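Long-range contacts in methionine gamma-lyase (Trichomonas vaginalis, PDB 1PFF), which belongs to the Cys/Met-metabolism family of pyridoxal-phosphate-dependent enzymes and has the two-sheet architecture of that family's fold: residues K9-E14 / L128-D133; G62-F67 / H79-T84; A204-K209 / E314-I319. All coordinates share one frame; numbering follows the deposited sequence.

Contact 1. Residues K9-E14 / L128-D133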
loop_
_atom_site.group_PDB
_atom_site.type_symbol
_atom_site.label_atom_id
_atom_site.label_comp_id
_atom_site.label_asym_id
_atom_site.label_seq_id
_atom_site.Cartn_x
_atom_site.Cartn_y
_atom_site.Cartn_z
ATOM N N LYS A 9 21.231 -7.698 11.662
ATOM C CA LYS A 9 21.269 -8.604 12.802
ATOM C C LYS A 9 21.250 -10.075 12.358
ATOM O O LYS A 9 21.952 -10.913 12.931
ATOM C CB LYS A 9 20.113 -8.320 13.776
ATOM C CG LYS A 9 20.259 -7.016 14.567
ATOM C CD LYS A 9 19.132 -6.879 15.609
ATOM C CE LYS A 9 19.192 -5.541 16.343
ATOM N NZ LYS A 9 18.760 -5.690 17.778
ATOM N N LEU A 10 20.453 -10.380 11.336
ATOM C CA LEU A 10 20.359 -11.744 10.813
ATOM C C LEU A 10 21.675 -12.227 10.207
ATOM O O LEU A 10 22.009 -13.396 10.328
ATOM C CB LEU A 10 19.247 -11.844 9.770
ATOM C CG LEU A 10 17.842 -11.944 10.349
ATOM C CD1 LEU A 10 16.829 -11.559 9.299
ATOM C CD2 LEU A 10 17.582 -13.362 10.861
ATOM N N GLU A 11 22.433 -11.316 9.593
ATOM C CA GLU A 11 23.700 -11.682 8.947
ATOM C C GLU A 11 24.935 -11.379 9.787
ATOM O O GLU A 11 26.064 -11.631 9.340
ATOM C CB GLU A 11 23.834 -11.023 7.556
ATOM C CG GLU A 11 22.901 -11.601 6.499
ATOM C CD GLU A 11 23.361 -12.946 5.930
ATOM O OE1 GLU A 11 22.882 -13.312 4.844
ATOM O OE2 GLU A 11 24.194 -13.652 6.543
ATOM N N HIS A 12 24.711 -10.875 11.006
ATOM C CA HIS A 12 25.781 -10.414 11.908
ATOM C C HIS A 12 26.648 -9.331 11.264
ATOM O O HIS A 12 27.859 -9.259 11.504
ATOM C CB HIS A 12 26.650 -11.571 12.424
ATOM C CG HIS A 12 25.874 -12.810 12.748
ATOM N ND1 HIS A 12 26.222 -14.050 12.261
ATOM C CD2 HIS A 12 24.763 -12.996 13.502
ATOM C CE1 HIS A 12 25.367 -14.952 12.713
ATOM N NE2 HIS A 12 24.465 -14.337 13.457
ATOM N N ALA A 13 26.002 -8.481 10.475
ATOM C CA ALA A 13 26.665 -7.375 9.789
ATOM C C ALA A 13 26.610 -6.101 10.631
ATOM O O ALA A 13 25.734 -5.950 11.488
ATOM C CB ALA A 13 25.996 -7.141 8.464
ATOM N N GLU A 14 27.535 -5.177 10.368
ATOM C CA GLU A 14 27.482 -3.838 10.958
ATOM C C GLU A 14 26.334 -3.026 10.369
ATOM O O GLU A 14 25.681 -2.249 11.067
ATOM C CB GLU A 14 28.793 -3.086 10.704
ATOM C CG GLU A 14 30.004 -3.703 11.374
ATOM C CD GLU A 14 31.270 -2.878 11.217
ATOM O OE1 GLU A 14 31.208 -1.681 10.811
ATOM O OE2 GLU A 14 32.342 -3.440 11.523
ATOM N N LEU A 128 20.423 -20.060 7.203
ATOM C CA LEU A 128 21.215 -21.278 7.026
ATOM C C LEU A 128 22.722 -21.065 6.939
ATOM O O LEU A 128 23.492 -21.919 7.377
ATOM C CB LEU A 128 20.727 -22.050 5.804
ATOM C CG LEU A 128 19.255 -22.478 5.806
ATOM C CD1 LEU A 128 18.969 -23.368 4.587
ATOM C CD2 LEU A 128 18.830 -23.149 7.114
ATOM N N THR A 129 23.128 -19.936 6.360
ATOM C CA THR A 129 24.541 -19.587 6.203
ATOM C C THR A 129 24.754 -18.115 6.523
ATOM O O THR A 129 23.966 -17.262 6.113
ATOM C CB THR A 129 24.997 -19.890 4.747
ATOM O OG1 THR A 129 24.890 -21.301 4.515
ATOM C CG2 THR A 129 26.506 -19.603 4.538
ATOM N N ASN A 130 25.833 -17.821 7.249
ATOM C CA ASN A 130 26.240 -16.437 7.477
ATOM C C ASN A 130 27.651 -16.214 6.954
ATOM O O ASN A 130 28.611 -16.327 7.714
ATOM C CB ASN A 130 26.135 -16.093 8.967
ATOM C CG ASN A 130 24.728 -16.306 9.507
ATOM O OD1 ASN A 130 24.509 -17.107 10.431
ATOM N ND2 ASN A 130 23.766 -15.615 8.911
ATOM N N PRO A 131 27.787 -15.915 5.657
ATOM C CA PRO A 131 29.115 -15.828 5.033
ATOM C C PRO A 131 30.045 -14.823 5.711
ATOM O O PRO A 131 31.264 -15.043 5.707
ATOM C CB PRO A 131 28.809 -15.412 3.579
ATOM C CG PRO A 131 27.380 -15.885 3.353
ATOM C CD PRO A 131 26.703 -15.637 4.691
ATOM N N LEU A 132 29.491 -13.760 6.296
ATOM C CA LEU A 132 30.308 -12.751 6.983
ATOM C C LEU A 132 31.107 -13.355 8.143
ATOM O O LEU A 132 32.235 -12.943 8.401
ATOM C CB LEU A 132 29.458 -11.567 7.474
ATOM C CG LEU A 132 28.713 -10.736 6.417
ATOM C CD1 LEU A 132 27.992 -9.589 7.113
ATOM C CD2 LEU A 132 29.638 -10.201 5.322
ATOM N N ASP A 133 30.517 -14.352 8.810
ATOM C CA ASP A 133 31.148 -15.078 9.919
ATOM C C ASP A 133 32.420 -15.777 9.456
ATOM O O ASP A 133 33.339 -16.012 10.250
ATOM C CB ASP A 133 30.203 -16.154 10.459
ATOM C CG ASP A 133 29.025 -15.587 11.229
ATOM O OD1 ASP A 133 28.437 -14.569 10.816
ATOM O OD2 ASP A 133 28.602 -16.117 12.271
HETATM O O HOH W 1 26.749 -13.222 7.228
#
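H12 and D133 meet edge-on: ND1 of the imidazole donates to OD1 of D133 over 2.7 Å, almost straight at 173°, with the oxygen near the ring plane and using its syn lone pair. Ring and carboxylate planes are nevertheless turned 45° apart. The imidazole also passes N130, whose OD1 lies 3.3 Å from CE1 of H12, the two side chains crossing at about a right angle.

The amide of N130 turns its other end to E11. Its ND2 points an N-H at OE2 of E11, 3.1 Å away and within the amide plane, yet reaches the acceptor from above the carboxylate plane. E11 gets there by a bend at chi2 (-78°), which folds the carboxylate back toward the loop; its OE1 is held by H141 and N121, while the stronger partner of N130 ND2 is P126 O. A water donates to both O and OE2 of E11 and accepts from the backbone N of L132, linking the buried glutamate to the start of the 3-10 turn. Beside this polar group, CD1 of L132 packs on CB of A13 at 3.4 Å.

H12, with positive phi, is where the chain leaves helix 2-11, and the arrangement is a Schellman motif whose exit is tied by a His-carboxylate hydrogen bond to the 3-10 turn before strand 138-142.

Contact 2. Residues G62-F67 / H79-T84. With EDO (1,2-ethanediol), chain O; EDO (1,2-ethanediol), chain C.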
loop_
_atom_site.group_PDB
_atom_site.type_symbol
_atom_site.label_atom_id
_atom_site.label_comp_id
_atom_site.label_asym_id
_atom_site.label_seq_id
_atom_site.Cartn_x
_atom_site.Cartn_y
_atom_site.Cartn_z
ATOM N N GLY A 62 36.077 -1.534 -19.328
ATOM C CA GLY A 62 37.496 -1.713 -19.039
ATOM C C GLY A 62 37.882 -2.536 -17.818
ATOM O O GLY A 62 39.032 -2.469 -17.368
ATOM N N VAL A 63 36.931 -3.299 -17.277
ATOM C CA VAL A 63 37.197 -4.230 -16.179
ATOM C C VAL A 63 37.549 -5.587 -16.786
ATOM O O VAL A 63 36.842 -6.081 -17.661
ATOM C CB VAL A 63 35.972 -4.386 -15.236
ATOM C CG1 VAL A 63 36.247 -5.417 -14.130
ATOM C CG2 VAL A 63 35.570 -3.041 -14.616
ATOM N N GLU A 64 38.651 -6.176 -16.337
ATOM C CA GLU A 64 39.011 -7.528 -16.749
ATOM C C GLU A 64 38.266 -8.497 -15.849
ATOM O O GLU A 64 38.185 -8.279 -14.637
ATOM C CB GLU A 64 40.529 -7.742 -16.646
ATOM C CG GLU A 64 41.323 -6.573 -17.214
ATOM C CD GLU A 64 42.826 -6.706 -17.049
ATOM O OE1 GLU A 64 43.289 -7.428 -16.139
ATOM O OE2 GLU A 64 43.544 -6.065 -17.839
ATOM N N VAL A 65 37.700 -9.546 -16.442
ATOM C CA VAL A 65 36.910 -10.519 -15.684
ATOM C C VAL A 65 37.380 -11.925 -16.057
ATOM O O VAL A 65 37.498 -12.258 -17.236
ATOM C CB VAL A 65 35.387 -10.383 -15.993
ATOM C CG1 VAL A 65 34.561 -11.438 -15.228
ATOM C CG2 VAL A 65 34.898 -8.978 -15.681
ATOM N N ASP A 66 37.665 -12.736 -15.052
ATOM C CA ASP A 66 37.859 -14.159 -15.277
ATOM C C ASP A 66 36.674 -14.914 -14.690
ATOM O O ASP A 66 36.294 -14.656 -13.550
ATOM C CB ASP A 66 39.140 -14.623 -14.593
ATOM C CG ASP A 66 40.383 -14.255 -15.379
ATOM O OD1 ASP A 66 40.507 -14.685 -16.544
ATOM O OD2 ASP A 66 41.287 -13.547 -14.913
ATOM N N PHE A 67 36.087 -15.831 -15.459
ATOM C CA PHE A 67 35.118 -16.787 -14.900
ATOM C C PHE A 67 35.823 -18.113 -14.649
ATOM O O PHE A 67 36.392 -18.706 -15.570
ATOM C CB PHE A 67 33.931 -17.021 -15.842
ATOM C CG PHE A 67 33.107 -15.799 -16.101
ATOM C CD1 PHE A 67 33.306 -15.048 -17.262
ATOM C CD2 PHE A 67 32.134 -15.389 -15.187
ATOM C CE1 PHE A 67 32.538 -13.904 -17.513
ATOM C CE2 PHE A 67 31.356 -14.242 -15.433
ATOM C CZ PHE A 67 31.563 -13.506 -16.605
ATOM N N HIS A 79 44.293 -17.229 -9.729
ATOM C CA HIS A 79 43.854 -16.207 -10.680
ATOM C C HIS A 79 44.045 -14.767 -10.211
ATOM O O HIS A 79 43.609 -13.837 -10.884
ATOM C CB HIS A 79 42.395 -16.452 -11.098
ATOM C CG HIS A 79 42.239 -17.593 -12.052
ATOM N ND1 HIS A 79 42.254 -17.424 -13.422
ATOM C CD2 HIS A 79 42.094 -18.922 -11.836
ATOM C CE1 HIS A 79 42.108 -18.600 -14.006
ATOM N NE2 HIS A 79 42.010 -19.525 -13.067
ATOM N N LEU A 80 44.702 -14.594 -9.067
ATOM C CA LEU A 80 44.942 -13.267 -8.502
ATOM C C LEU A 80 45.931 -12.502 -9.366
ATOM O O LEU A 80 46.923 -13.070 -9.823
ATOM C CB LEU A 80 45.459 -13.372 -7.060
ATOM C CG LEU A 80 44.503 -13.927 -5.998
ATOM C CD1 LEU A 80 45.226 -14.126 -4.676
ATOM C CD2 LEU A 80 43.233 -13.064 -5.803
ATOM N N LYS A 81 45.636 -11.226 -9.603
ATOM C CA LYS A 81 46.483 -10.325 -10.388
ATOM C C LYS A 81 46.733 -9.062 -9.567
ATOM O O LYS A 81 46.021 -8.827 -8.596
ATOM C CB LYS A 81 45.787 -9.961 -11.710
ATOM C CG LYS A 81 45.619 -11.137 -12.665
ATOM C CD LYS A 81 45.597 -10.674 -14.120
ATOM C CE LYS A 81 44.183 -10.501 -14.625
ATOM N NZ LYS A 81 44.159 -10.184 -16.086
ATOM N N PRO A 82 47.729 -8.250 -9.930
ATOM C CA PRO A 82 48.002 -7.009 -9.191
ATOM C C PRO A 82 46.773 -6.108 -9.089
ATOM O O PRO A 82 46.618 -5.389 -8.099
ATOM C CB PRO A 82 49.087 -6.332 -10.039
ATOM C CG PRO A 82 49.807 -7.498 -10.687
ATOM C CD PRO A 82 48.679 -8.443 -11.042
ATOM N N ASN A 83 45.910 -6.167 -10.099
ATOM C CA ASN A 83 44.728 -5.320 -10.148
ATOM C C ASN A 83 43.411 -5.989 -9.701
ATOM O O ASN A 83 42.331 -5.428 -9.904
ATOM C CB ASN A 83 44.599 -4.701 -11.541
ATOM C CG ASN A 83 44.428 -5.742 -12.646
ATOM O OD1 ASN A 83 44.962 -6.856 -12.572
ATOM N ND2 ASN A 83 43.695 -5.367 -13.692
ATOM N N THR A 84 43.497 -7.170 -9.090
ATOM C CA THR A 84 42.285 -7.847 -8.605
ATOM C C THR A 84 41.651 -7.059 -7.458
ATOM O O THR A 84 42.331 -6.678 -6.501
ATOM C CB THR A 84 42.589 -9.294 -8.164
ATOM O OG1 THR A 84 43.111 -10.030 -9.276
ATOM C CG2 THR A 84 41.286 -10.042 -7.815
HETATM C C1 EDO O . 39.890 -10.908 -20.314
HETATM O O1 EDO O . 40.314 -11.640 -19.170
HETATM C C2 EDO O . 39.300 -9.557 -19.900
HETATM O O2 EDO O . 37.967 -9.726 -19.456
HETATM C C1 EDO C . 46.043 -1.990 -16.543
HETATM O O1 EDO C . 45.190 -2.465 -15.507
HETATM C C2 EDO C . 46.252 -3.069 -17.602
HETATM O O2 EDO C . 46.164 -4.361 -17.012
HETATM O O HOH W 2 43.614 -14.229 -13.604
HETATM O O HOH W 3 42.037 -11.722 -16.975
#
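The backbones of strand residues 64-67 and the irregular segment 79-84 keep well apart, with CA of D66 7.8 Å from CA of H79 and CA of E64 8.8 Å from CA of T84, so side chains and water must bridge the gap.

E64 makes the direct polar bonds. Its chain runs extended beyond CG (chi2 176°) and presents OE1 to two donors. NZ of K81 forms a salt bridge with OE1 of E64 at 2.9 Å, approaching from above the carboxylate plane, and the lysine chain, kinked at chi3, crosses the glutamate at about a right angle. ND2 of N83 adds a weak bond to the same OE1 of E64, 3.2 Å long but straight, with amide and carboxylate planes nearly perpendicular; ND2 of N83 has its stronger partner in G37 O. The other oxygen, OE2, accepts from a 1,2-ethanediol, probably left from crystallisation.

D66 is joined to the opposite segment through solvent. One water donates to OD2 of D66 and to the carbonyl oxygen of H79; a second donates to OD2 and accepts from NZ of K81. The H79 ring stands obliquely to the carboxylate, with ND1 4.2 Å from CG of D66. OD2 of D66 also bonds H39.

Within 79-84, a type I turn from K81 to T84 is braced by K81 N donating to OG1 of T84 at 2.8 Å. The contact lies at the outermost strand, within this chain, of the seven-stranded sheet: strand 64-68 pairs with strand 39-43, whose H39 touches E64, K81 and N83, while helix 48-60 packs against V63 and F67 and the turn leads into strand 84-90.

Contact 3. Residues A204-K209 / E314-I319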
loop_
_atom_site.group_PDB
_atom_site.type_symbol
_atom_site.label_atom_id
_atom_site.label_comp_id
_atom_site.label_asym_id
_atom_site.label_seq_id
_atom_site.Cartn_x
_atom_site.Cartn_y
_atom_site.Cartn_z
ATOM N N ALA A 204 13.535 -26.437 3.760
ATOM C CA ALA A 204 14.766 -27.239 3.741
ATOM C C ALA A 204 14.523 -28.648 4.263
ATOM O O ALA A 204 15.063 -29.613 3.720
ATOM C CB ALA A 204 15.896 -26.560 4.531
ATOM N N GLU A 205 13.735 -28.749 5.337
ATOM C CA GLU A 205 13.327 -30.036 5.892
ATOM C C GLU A 205 12.611 -30.875 4.859
ATOM O O GLU A 205 12.928 -32.050 4.695
ATOM C CB GLU A 205 12.399 -29.839 7.091
ATOM C CG GLU A 205 13.085 -30.067 8.412
ATOM C CD GLU A 205 12.394 -29.367 9.569
ATOM O OE1 GLU A 205 11.178 -29.090 9.483
ATOM O OE2 GLU A 205 13.089 -29.075 10.560
ATOM N N ASN A 206 11.627 -30.267 4.194
ATOM C CA ASN A 206 10.906 -30.910 3.112
ATOM C C ASN A 206 11.886 -31.308 2.021
ATOM O O ASN A 206 11.804 -32.402 1.490
ATOM C CB ASN A 206 9.848 -29.970 2.520
ATOM C CG ASN A 206 8.615 -29.813 3.413
ATOM O OD1 ASN A 206 8.486 -30.465 4.453
ATOM N ND2 ASN A 206 7.699 -28.932 3.002
ATOM N N ALA A 207 12.818 -30.413 1.696
ATOM C CA ALA A 207 13.718 -30.654 0.569
ATOM C C ALA A 207 14.625 -31.872 0.775
ATOM O O ALA A 207 14.823 -32.646 -0.159
ATOM C CB ALA A 207 14.538 -29.391 0.236
ATOM N N GLN A 208 15.163 -32.053 1.986
ATOM C CA GLN A 208 15.954 -33.263 2.295
ATOM C C GLN A 208 15.130 -34.514 1.958
ATOM O O GLN A 208 15.621 -35.444 1.308
ATOM C CB GLN A 208 16.409 -33.286 3.769
ATOM C CG GLN A 208 17.359 -34.454 4.121
ATOM C CD GLN A 208 18.707 -34.371 3.392
ATOM O OE1 GLN A 208 19.297 -33.301 3.313
ATOM N NE2 GLN A 208 19.193 -35.503 2.882
ATOM N N LYS A 209 13.867 -34.511 2.382
ATOM C CA LYS A 209 12.970 -35.647 2.161
ATOM C C LYS A 209 12.657 -35.864 0.683
ATOM O O LYS A 209 12.708 -36.999 0.204
ATOM C CB LYS A 209 11.672 -35.484 2.960
ATOM C CG LYS A 209 11.872 -35.482 4.474
ATOM C CD LYS A 209 12.081 -36.890 5.011
ATOM C CE LYS A 209 11.335 -37.093 6.324
ATOM N NZ LYS A 209 10.454 -38.302 6.252
ATOM N N GLU A 314 4.549 -26.782 1.783
ATOM C CA GLU A 314 3.381 -27.675 1.800
ATOM C C GLU A 314 3.695 -28.944 2.596
ATOM O O GLU A 314 4.862 -29.227 2.881
ATOM C CB GLU A 314 2.969 -28.057 0.371
ATOM C CG GLU A 314 2.633 -26.887 -0.550
ATOM C CD GLU A 314 3.795 -26.475 -1.443
ATOM O OE1 GLU A 314 4.966 -26.682 -1.054
ATOM O OE2 GLU A 314 3.536 -25.934 -2.538
ATOM N N ASN A 315 2.661 -29.709 2.958
ATOM C CA ASN A 315 2.869 -31.049 3.509
ATOM C C ASN A 315 3.780 -31.826 2.567
ATOM O O ASN A 315 3.485 -31.938 1.379
ATOM C CB ASN A 315 1.538 -31.789 3.662
ATOM C CG ASN A 315 1.674 -33.118 4.409
ATOM O OD1 ASN A 315 2.598 -33.905 4.177
ATOM N ND2 ASN A 315 0.729 -33.376 5.299
ATOM N N VAL A 316 4.886 -32.349 3.092
ATOM C CA VAL A 316 5.896 -33.004 2.249
ATOM C C VAL A 316 5.336 -34.201 1.474
ATOM O O VAL A 316 5.736 -34.453 0.342
ATOM C CB VAL A 316 7.184 -33.393 3.053
ATOM C CG1 VAL A 316 6.913 -34.515 4.064
ATOM C CG2 VAL A 316 8.324 -33.751 2.105
ATOM N N GLN A 317 4.399 -34.915 2.087
ATOM C CA GLN A 317 3.791 -36.084 1.455
ATOM C C GLN A 317 3.014 -35.692 0.196
ATOM O O GLN A 317 3.058 -36.409 -0.789
ATOM C CB GLN A 317 2.898 -36.838 2.445
ATOM C CG GLN A 317 2.659 -38.318 2.098
ATOM C CD GLN A 317 3.909 -39.030 1.602
ATOM O OE1 GLN A 317 4.893 -39.140 2.335
ATOM N NE2 GLN A 317 3.882 -39.494 0.351
ATOM N N ASP A 318 2.315 -34.553 0.238
ATOM C CA ASP A 318 1.610 -34.024 -0.933
ATOM C C ASP A 318 2.563 -33.698 -2.076
ATOM O O ASP A 318 2.248 -33.934 -3.245
ATOM C CB ASP A 318 0.846 -32.755 -0.582
ATOM C CG ASP A 318 -0.300 -33.000 0.366
ATOM O OD1 ASP A 318 -0.805 -34.146 0.441
ATOM O OD2 ASP A 318 -0.762 -32.079 1.066
ATOM N N ILE A 319 3.723 -33.144 -1.730
ATOM C CA ILE A 319 4.736 -32.821 -2.725
ATOM C C ILE A 319 5.252 -34.115 -3.339
ATOM O O ILE A 319 5.308 -34.234 -4.558
ATOM C CB ILE A 319 5.900 -32.005 -2.101
ATOM C CG1 ILE A 319 5.377 -30.704 -1.464
ATOM C CG2 ILE A 319 6.982 -31.724 -3.145
ATOM C CD1 ILE A 319 6.454 -29.917 -0.681
HETATM O O HOH W 4 5.979 -31.157 5.718
#
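N206 and V316 pass each other in opposite directions where helix 183-216 meets the start of helix 316-328, and their CA atoms lie 5.5 Å apart. The carboxamide of N206 carries most of the contact. OD1 of N206 rests 3.5 Å from CB of V316, while ND2 of N206 donates a weak, bent bond to the carbonyl oxygen of E314, at 2.9 Å and 125°. Further along the same face, CB of K209 meets CG2 of V316 at 3.9 Å. That methyl stands anti to the valine's backbone N, a position set by chi1 of 68° and from which it reaches the long helix. CD1 of I319, about one helical turn on, comes to 4.0 Å from ND2 of N206.

Several groups fix this first shell. A water donates to OD1 of N206 and accepts from the backbone N of V316, so both ends of the amide are engaged with the entry to the second helix. ND2 of N206 also donates to G312 O, its stronger partner, and the buried asparagine thereby holds two carbonyls of the chain that leads into the helix. E314 directs its own carboxylate elsewhere, to S279. CB of N315 points away from helix 183-216, and its OD1 accepts from the backbone N of Q317 at 2.9 Å. V210, on the long helix, adds an apolar surface for V316 and I319.

The arrangement combines an Asn N-cap, made by N315 on helix 316-328, with a strand-to-helix loop fastened to the flank of helix 183-216 by a second asparagine, N206.

Overall arrangement
Along the chain, contact 2 is nested within the loop that contact 1 closes, and contact 3 opens only after both. The first two belong to the part of the fold built on the seven-stranded sheet: contact 2 lies by its outermost strand 64-68, whereas contact 1 ties helix 2-11 to the approach to strand 138-142, with centres 27 Å apart. Contact 3 lies beside the five-stranded sheet, 42 Å from contact 2 between centres and across the chain's centre from it. Contacts 1 and 3 come within about 4 Å at their nearest atoms without touching. Helix 183-216, which touches L10 and L128 and carries 204-209, thus connects the two sheet-based parts of this PLP-dependent fold.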